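Local coordinates for protein phenolic acid decarboxylase (Sedimentibacter hydroxybenzoicus, PDB 7AE5) that catalyses the reversible, non-oxidative decarboxylation of 4-hydroxybenzoate and 3,4-dihydroxybenzoate with prenylated FMN and manganese, detoxifying phenolic compounds under anaerobic conditions, at residues 16-21 against 80-85; 135-140 against 281-286. One frame throughout, in Å; residues are numbered along the deposited sequence.

Contact 1: residues 16-21 against 80-85; sequences EQEGQL and LDKNTS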
loop_
_atom_site.group_PDB
_atom_site.type_symbol
_atom_site.label_atom_id
_atom_site.label_comp_id
_atom_site.label_asym_id
_atom_site.label_seq_id
_atom_site.Cartn_x
_atom_site.Cartn_y
_atom_site.Cartn_z
ATOM N N GLU C 16 9.123 -52.697 -9.713
ATOM C CA GLU C 16 9.105 -53.259 -11.060
ATOM C C GLU C 16 7.812 -54.018 -11.328
ATOM O O GLU C 16 7.294 -53.995 -12.451
ATOM C CB GLU C 16 10.313 -54.172 -11.268
ATOM C CG GLU C 16 10.417 -54.741 -12.673
ATOM C CD GLU C 16 11.726 -55.464 -12.919
ATOM O OE1 GLU C 16 12.197 -56.175 -12.007
ATOM O OE2 GLU C 16 12.286 -55.322 -14.027
ATOM N N GLN C 17 7.275 -54.695 -10.310
ATOM C CA GLN C 17 6.027 -55.430 -10.489
ATOM C C GLN C 17 4.867 -54.486 -10.777
ATOM O O GLN C 17 3.990 -54.800 -11.591
ATOM C CB GLN C 17 5.735 -56.276 -9.251
ATOM C CG GLN C 17 6.128 -57.736 -9.387
ATOM C CD GLN C 17 6.030 -58.486 -8.073
ATOM O OE1 GLN C 17 5.617 -57.927 -7.056
ATOM N NE2 GLN C 17 6.409 -59.760 -8.088
ATOM N N GLU C 18 4.845 -53.326 -10.124
ATOM C CA GLU C 18 3.794 -52.338 -10.329
ATOM C C GLU C 18 4.041 -51.452 -11.542
ATOM O O GLU C 18 3.249 -50.538 -11.792
ATOM C CB GLU C 18 3.642 -51.467 -9.078
ATOM C CG GLU C 18 3.294 -52.245 -7.819
ATOM C CD GLU C 18 1.849 -52.700 -7.788
ATOM O OE1 GLU C 18 1.554 -53.697 -7.094
ATOM O OE2 GLU C 18 1.008 -52.062 -8.455
ATOM N N GLY C 19 5.109 -51.696 -12.298
ATOM C CA GLY C 19 5.409 -50.880 -13.456
ATOM C C GLY C 19 6.101 -49.573 -13.151
ATOM O O GLY C 19 5.999 -48.631 -13.943
ATOM N N GLN C 20 6.808 -49.483 -12.025
ATOM C CA GLN C 20 7.463 -48.253 -11.603
ATOM C C GLN C 20 8.984 -48.383 -11.594
ATOM O O GLN C 20 9.665 -47.698 -10.827
ATOM C CB GLN C 20 6.956 -47.830 -10.224
ATOM C CG GLN C 20 5.539 -47.292 -10.235
ATOM C CD GLN C 20 5.356 -46.169 -11.234
ATOM O OE1 GLN C 20 4.524 -46.256 -12.137
ATOM N NE2 GLN C 20 6.137 -45.107 -11.081
ATOM N N LEU C 21 9.530 -49.248 -12.446
ATOM C CA LEU C 21 10.975 -49.418 -12.527
ATOM C C LEU C 21 11.351 -49.808 -13.949
ATOM O O LEU C 21 10.727 -50.695 -14.540
ATOM C CB LEU C 21 11.466 -50.470 -11.523
ATOM C CG LEU C 21 12.965 -50.527 -11.203
ATOM C CD1 LEU C 21 13.176 -51.191 -9.859
ATOM C CD2 LEU C 21 13.750 -51.274 -12.275
ATOM N N LEU C 80 1.040 -48.807 0.256
ATOM C CA LEU C 80 -0.293 -48.467 -0.212
ATOM C C LEU C 80 -0.404 -48.702 -1.714
ATOM O O LEU C 80 0.599 -48.833 -2.421
ATOM C CB LEU C 80 -0.626 -47.006 0.113
ATOM C CG LEU C 80 -0.563 -46.609 1.588
ATOM C CD1 LEU C 80 -0.559 -45.098 1.739
ATOM C CD2 LEU C 80 -1.726 -47.221 2.354
ATOM N N ASP C 81 -1.649 -48.759 -2.191
ATOM C CA ASP C 81 -1.906 -48.808 -3.623
ATOM C C ASP C 81 -1.215 -47.639 -4.315
ATOM O O ASP C 81 -1.201 -46.516 -3.806
ATOM C CB ASP C 81 -3.412 -48.775 -3.891
ATOM C CG ASP C 81 -3.750 -48.930 -5.359
ATOM O OD1 ASP C 81 -3.793 -47.904 -6.070
ATOM O OD2 ASP C 81 -3.977 -50.074 -5.804
ATOM N N LYS C 82 -0.632 -47.914 -5.485
ATOM C CA LYS C 82 0.290 -46.958 -6.092
ATOM C C LYS C 82 -0.407 -45.679 -6.538
ATOM O O LYS C 82 0.238 -44.628 -6.617
ATOM C CB LYS C 82 1.017 -47.605 -7.270
ATOM C CG LYS C 82 0.170 -47.781 -8.517
ATOM C CD LYS C 82 0.950 -48.486 -9.614
ATOM C CE LYS C 82 0.085 -48.729 -10.839
ATOM N NZ LYS C 82 0.158 -50.144 -11.293
ATOM N N ASN C 83 -1.704 -45.733 -6.824
ATOM C CA ASN C 83 -2.432 -44.563 -7.296
ATOM C C ASN C 83 -3.013 -43.726 -6.163
ATOM O O ASN C 83 -3.751 -42.774 -6.435
ATOM C CB ASN C 83 -3.551 -44.984 -8.251
ATOM C CG ASN C 83 -3.023 -45.632 -9.517
ATOM O OD1 ASN C 83 -3.519 -46.674 -9.948
ATOM N ND2 ASN C 83 -2.008 -45.020 -10.117
ATOM N N THR C 84 -2.696 -44.058 -4.911
ATOM C CA THR C 84 -3.230 -43.328 -3.771
ATOM C C THR C 84 -2.924 -41.841 -3.891
ATOM O O THR C 84 -1.775 -41.446 -4.104
ATOM C CB THR C 84 -2.646 -43.883 -2.470
ATOM O OG1 THR C 84 -2.938 -45.282 -2.371
ATOM C CG2 THR C 84 -3.232 -43.162 -1.270
ATOM N N SER C 85 -3.967 -41.023 -3.768
ATOM C CA SER C 85 -3.810 -39.581 -3.867
ATOM C C SER C 85 -2.838 -39.074 -2.807
ATOM O O SER C 85 -2.619 -39.705 -1.769
ATOM C CB SER C 85 -5.160 -38.884 -3.710
ATOM O OG SER C 85 -5.446 -38.644 -2.344
#
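Lys82 reaches obliquely across Glu18, and its NZ meets that residue at two points, the backbone carbonyl and the carboxylate. The hydrogen bond to Glu18 O is 3.2 Å long from Lys82 NZ, the ammonium lying only 21° out of the carbonyl plane. Glu18 OE2 stands 3.5 Å from Lys82 NZ, a rather long salt bridge. Between these polar ends the aliphatic parts touch, Lys82 CD lying 4.1 Å from Glu18 CB. The glutamate chain folds back at its second torsion (chi2 -75°), which keeps the carboxylate beside the lysine stem. Lys82 itself runs extended through CD and CE and turns only at its last torsion, where NZ swings to the carbonyl. That carbonyl belongs to the residue just past helix 8-17, whose end is a Schellman motif with Gly19 at positive phi, so the lysine meets a helix C-terminus, where the dipole would probably favour a positive charge. On the other side, Lys82 sits in a type I turn from Asp81 to Thr84. Asp81 O takes both Thr84 N and Thr84 OG1 from one face of its plane, the hydroxyl at 2.6 Å from Asp81 O. Asp81 OD1 accepts from Asn83 N in an Asx turn. Both Glu18 and Lys82 also rest on Leu76 of helix 71-77.

Contact 2: residues 135-140 against 281-286; sequences NEQDGG and GSYSGA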
loop_
_atom_site.group_PDB
_atom_site.type_symbol
_atom_site.label_atom_id
_atom_site.label_comp_id
_atom_site.label_asym_id
_atom_site.label_seq_id
_atom_site.Cartn_x
_atom_site.Cartn_y
_atom_site.Cartn_z
ATOM N N ASN C 135 25.688 -33.412 -11.446
ATOM C CA ASN C 135 25.449 -32.210 -12.226
ATOM C C ASN C 135 26.760 -31.700 -12.807
ATOM O O ASN C 135 27.848 -32.037 -12.332
ATOM C CB ASN C 135 24.764 -31.125 -11.388
ATOM C CG ASN C 135 23.251 -31.255 -11.403
ATOM O OD1 ASN C 135 22.631 -31.281 -12.467
ATOM N ND2 ASN C 135 22.652 -31.342 -10.221
ATOM N N GLU C 136 26.634 -30.874 -13.848
ATOM C CA GLU C 136 27.787 -30.519 -14.672
ATOM C C GLU C 136 28.871 -29.815 -13.865
ATOM O O GLU C 136 30.064 -30.083 -14.054
ATOM C CB GLU C 136 27.339 -29.642 -15.841
ATOM C CG GLU C 136 27.405 -30.324 -17.197
ATOM C CD GLU C 136 27.419 -29.331 -18.344
ATOM O OE1 GLU C 136 28.367 -28.521 -18.420
ATOM O OE2 GLU C 136 26.481 -29.361 -19.170
ATOM N N GLN C 137 28.483 -28.914 -12.963
ATOM C CA GLN C 137 29.434 -28.065 -12.257
ATOM C C GLN C 137 29.726 -28.549 -10.842
ATOM O O GLN C 137 30.278 -27.790 -10.037
ATOM C CB GLN C 137 28.934 -26.622 -12.228
ATOM C CG GLN C 137 28.736 -26.025 -13.608
ATOM C CD GLN C 137 30.042 -25.848 -14.357
ATOM O OE1 GLN C 137 31.008 -25.305 -13.823
ATOM N NE2 GLN C 137 30.079 -26.313 -15.599
ATOM N N ASP C 138 29.375 -29.789 -10.524
ATOM C CA ASP C 138 29.735 -30.342 -9.229
ATOM C C ASP C 138 31.250 -30.463 -9.105
ATOM O O ASP C 138 31.953 -30.759 -10.074
ATOM C CB ASP C 138 29.083 -31.706 -9.029
ATOM C CG ASP C 138 27.582 -31.612 -8.853
ATOM O OD1 ASP C 138 27.061 -30.482 -8.732
ATOM O OD2 ASP C 138 26.921 -32.671 -8.830
ATOM N N GLY C 139 31.749 -30.223 -7.889
ATOM C CA GLY C 139 33.175 -30.323 -7.614
ATOM C C GLY C 139 33.749 -31.713 -7.799
ATOM O O GLY C 139 34.949 -31.844 -8.064
ATOM N N GLY C 140 32.932 -32.744 -7.662
ATOM C CA GLY C 140 33.384 -34.101 -7.855
ATOM C C GLY C 140 32.212 -35.043 -8.007
ATOM O O GLY C 140 31.085 -34.623 -8.270
ATOM N N GLY C 281 17.158 -25.722 -6.236
ATOM C CA GLY C 281 17.416 -25.856 -7.655
ATOM C C GLY C 281 18.630 -25.120 -8.167
ATOM O O GLY C 281 18.713 -24.847 -9.368
ATOM N N SER C 282 19.584 -24.797 -7.299
ATOM C CA SER C 282 20.779 -24.074 -7.701
ATOM C C SER C 282 21.994 -24.702 -7.032
ATOM O O SER C 282 21.877 -25.525 -6.119
ATOM C CB SER C 282 20.674 -22.586 -7.350
ATOM O OG SER C 282 20.645 -22.403 -5.946
ATOM N N TYR C 283 23.174 -24.305 -7.502
ATOM C CA TYR C 283 24.421 -24.816 -6.955
ATOM C C TYR C 283 24.765 -24.123 -5.646
ATOM O O TYR C 283 24.617 -22.903 -5.512
ATOM C CB TYR C 283 25.567 -24.612 -7.946
ATOM C CG TYR C 283 25.579 -25.566 -9.116
ATOM C CD1 TYR C 283 26.048 -26.868 -8.971
ATOM C CD2 TYR C 283 25.143 -25.160 -10.370
ATOM C CE1 TYR C 283 26.069 -27.742 -10.040
ATOM C CE2 TYR C 283 25.161 -26.026 -11.445
ATOM C CZ TYR C 283 25.624 -27.316 -11.274
ATOM O OH TYR C 283 25.643 -28.178 -12.344
ATOM N N SER C 284 25.236 -24.907 -4.680
ATOM C CA SER C 284 25.845 -24.334 -3.492
ATOM C C SER C 284 27.181 -23.690 -3.852
ATOM O O SER C 284 27.669 -23.782 -4.983
ATOM C CB SER C 284 26.059 -25.406 -2.424
ATOM O OG SER C 284 27.315 -26.041 -2.589
ATOM N N GLY C 285 27.780 -23.033 -2.869
ATOM C CA GLY C 285 29.115 -22.511 -3.037
ATOM C C GLY C 285 30.174 -23.499 -2.591
ATOM O O GLY C 285 29.912 -24.419 -1.818
ATOM N N ALA C 286 31.386 -23.311 -3.105
ATOM C CA ALA C 286 32.519 -24.111 -2.664
ATOM C C ALA C 286 33.030 -23.565 -1.338
ATOM O O ALA C 286 33.295 -22.364 -1.212
ATOM C CB ALA C 286 33.625 -24.102 -3.717
#
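Tyr283 OH accepts a nearly straight hydrogen bond from Gln137 N, 3.0 Å long with an angle of 167° at the hydrogen. Asn135 CB closes on the same oxygen, 3.2 Å from Tyr283 OH. The phenol oxygen thus rests against the type I turn from Asn135 to Asp138, where Asp138 N bonds back to Asn135 O. Gln137 CB lies over one ring face, offset toward the rim, in a CH-pi contact 3.9 Å from the Tyr283 centroid. The glutamine bends away at its second torsion (chi2 -67°), and its amide bonds to Val42 and Met44 of the Protein ShdD chain. Asp138 comes to the ring edge instead: OD1 lies in the ring plane, 3.2 Å from Tyr283 CE1, with the carboxylate turned 82° to the ring. Its other oxygen, Asp138 OD2, takes Asn135 N from above the carboxylate plane at 3.0 Å. A leucine in place of Tyr283 would probably leave Gln137 N without its acceptor and Gln137 CB without a ring face to rest on. Phe47 of ShdD meets the tyrosine edge-to-face, and Leu458 of a second subunit packs on it. The contact ties the loop between strands 117-119 and 142-143 to the short, weakly bonded strand 282-283, paired antiparallel with strand 277-278, where Glu278 is the predicted proton donor.

How the contacts relate
Contact 1 and contact 2 share no element and follow one another along the chain, their centres about 32 Å apart. The first joins the end of helix 8-17 to the loop between helices 71-77 and 86-96, within the N-terminal domain; the second joins the loop 135-140 to the short strand 282-283, both in the Rift-related domain, a flavin-binding type. Residues 16-21 and 80-85 meet at the surface through one charged pair and a carbonyl, with no other chain touching them. Residues 135-140 and 281-286 meet in a buried contact built on an aromatic ring whose hydroxyl takes one backbone N-H, with a carboxylate at the ring edge, close to the predicted proton donor and to both a second subunit and ShdD.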